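Local coordinates for inositol monophosphatase family protein (Staphylococcus aureus, PDB 5I3S) that probably hydrolyses the phosphate ester of inositol monophosphate or of related small phosphorylated substrates, at residues G221-S224 with P230-I233. Numbering follows the deposited sequence.
Sequences GQAS and PLTI
In the five-stranded mixed sheet of this sugar phosphatase fold, the short edge strand 222-224 is joined to strand 237-242 by a loop, and Leu231 of that loop folds back against Ala223 and Ser224. The CA atoms of the two segments come nearest at Ser224 CA and Pro230 CA, 4.7 Å apart. Leu231 makes the side-chain contact with its forked end: CD1 meets the methyl CB of Ala223 at 3.9 Å, an apolar touch, while CD2 comes within 3.9 Å of Ser224 O, a van der Waals approach of a methyl to a carbonyl oxygen. With CG anti to its own carbonyl carbon (chi1 -60°), Leu231 lays CG and both methyls near Ser224 O, and CD1 alone also reaches Ala223 CB. A water links the two backbones, donating to Ala223 O at 2.7 Å and accepting from Leu231 N at 3.1 Å. It thereby gives both polar groups a partner beside the apolar contact. The two segments bury 149 Å² in all, with Leu231, Ser224 and Ala223 contributing most of it. Ser224 turns its CB away from the loop, and its OG is hydrogen-bonded to His247 NE2 of helix 244-255. Leu213 of helix 206-218 touches both Ala223 and Leu231, and strand 237-242 adds Val241 against Ala223 and Ile239 against Leu231, while backbone hydrogen bonds pair Gln222 with Gly242 and Ser224 with Leu240.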
ATOM      1  N   GLY A 221      -2.944 -15.728 -14.497  1.00 24.94           N
ATOM      2  CA  GLY A 221      -4.005 -15.114 -13.696  1.00 27.25           C
ATOM      3  C   GLY A 221      -5.272 -14.966 -14.514  1.00 29.32           C
ATOM      4  O   GLY A 221      -5.225 -15.197 -15.734  1.00 30.89           O
ATOM      5  N   GLN A 222      -6.407 -14.621 -13.873  1.00 28.04           N
ATOM      6  CA  GLN A 222      -7.566 -14.205 -14.636  1.00 25.91           C
ATOM      7  C   GLN A 222      -8.198 -12.864 -14.304  1.00 24.84           C
ATOM      8  O   GLN A 222      -8.134 -12.356 -13.187  1.00 22.10           O
ATOM      9  CB  GLN A 222      -8.632 -15.260 -14.739  1.00 30.65           C
ATOM     10  CG  GLN A 222      -8.902 -16.078 -13.512  1.00 34.30           C
ATOM     11  CD  GLN A 222     -10.045 -17.069 -13.760  1.00 41.90           C
ATOM     12  OE1 GLN A 222     -10.346 -17.966 -12.937  1.00 45.80           O
ATOM     13  NE2 GLN A 222     -10.700 -16.906 -14.908  1.00 43.28           N
ATOM     14  N   ALA A 223      -8.839 -12.328 -15.336  1.00 21.98           N
ATOM     15  CA  ALA A 223      -9.389 -11.016 -15.305  1.00 21.59           C
ATOM     16  C   ALA A 223     -10.751 -11.059 -15.919  1.00 18.72           C
ATOM     17  O   ALA A 223     -10.937 -11.681 -16.916  1.00 16.56           O
ATOM     18  CB  ALA A 223      -8.510 -10.049 -16.053  1.00 20.27           C
ATOM     19  N   SER A 224     -11.671 -10.368 -15.267  1.00 17.68           N
ATOM     20  CA  SER A 224     -12.968 -10.095 -15.762  1.00 16.68           C
ATOM     21  C   SER A 224     -13.407  -8.758 -15.160  1.00 17.32           C
ATOM     22  O   SER A 224     -12.665  -8.143 -14.416  1.00 16.39           O
ATOM     23  CB  SER A 224     -13.934 -11.184 -15.302  1.00 14.83           C
ATOM     24  OG  SER A 224     -14.141 -11.101 -13.904  1.00 14.01           O
ATOM     25  N   PRO A 230     -15.461 -10.481 -20.070  1.00 21.86           N
ATOM     26  CA  PRO A 230     -14.044 -10.208 -20.365  1.00 21.57           C
ATOM     27  C   PRO A 230     -13.704  -8.718 -20.481  1.00 20.52           C
ATOM     28  O   PRO A 230     -14.539  -7.964 -20.947  1.00 20.47           O
ATOM     29  CB  PRO A 230     -13.829 -10.882 -21.749  1.00 22.94           C
ATOM     30  CG  PRO A 230     -15.214 -11.138 -22.309  1.00 24.13           C
ATOM     31  CD  PRO A 230     -16.107 -11.332 -21.092  1.00 23.13           C
ATOM     32  N   LEU A 231     -12.470  -8.332 -20.145  1.00 19.30           N
ATOM     33  CA  LEU A 231     -12.008  -6.955 -20.302  1.00 21.22           C
ATOM     34  C   LEU A 231     -11.490  -6.744 -21.676  1.00 20.36           C
ATOM     35  O   LEU A 231     -10.843  -7.597 -22.230  1.00 20.95           O
ATOM     36  CB  LEU A 231     -10.872  -6.617 -19.334  1.00 21.37           C
ATOM     37  CG  LEU A 231     -11.264  -6.769 -17.882  1.00 21.77           C
ATOM     38  CD1 LEU A 231     -10.057  -6.564 -16.988  1.00 22.24           C
ATOM     39  CD2 LEU A 231     -12.385  -5.816 -17.529  1.00 21.28           C
ATOM     40  N   THR A 232     -11.763  -5.578 -22.222  1.00 20.65           N
ATOM     41  CA  THR A 232     -11.300  -5.224 -23.537  1.00 21.89           C
ATOM     42  C   THR A 232     -10.900  -3.775 -23.437  1.00 22.24           C
ATOM     43  O   THR A 232     -11.261  -3.096 -22.471  1.00 22.20           O
ATOM     44  CB  THR A 232     -12.397  -5.396 -24.630  1.00 23.85           C
ATOM     45  OG1 THR A 232     -13.500  -4.518 -24.373  1.00 26.12           O
ATOM     46  CG2 THR A 232     -12.915  -6.838 -24.675  1.00 23.58           C
ATOM     47  N   ILE A 233     -10.187  -3.292 -24.451  1.00 21.77           N
ATOM     48  CA  ILE A 233      -9.722  -1.904 -24.479  1.00 23.63           C
ATOM     49  C   ILE A 233     -10.699  -0.956 -25.171  1.00 23.94           C
ATOM     50  O   ILE A 233     -10.399   0.210 -25.356  1.00 26.33           O
ATOM     51  CB  ILE A 233      -8.281  -1.781 -25.034  1.00 23.63           C
ATOM     52  CG1 ILE A 233      -8.171  -2.383 -26.444  1.00 23.56           C
ATOM     53  CG2 ILE A 233      -7.330  -2.484 -24.080  1.00 22.28           C
ATOM     54  CD1 ILE A 233      -7.036  -1.757 -27.232  1.00 26.64           C
TER
HETATM   55  O   HOH W   1     -10.806 -10.799 -19.435  1.00 24.06           O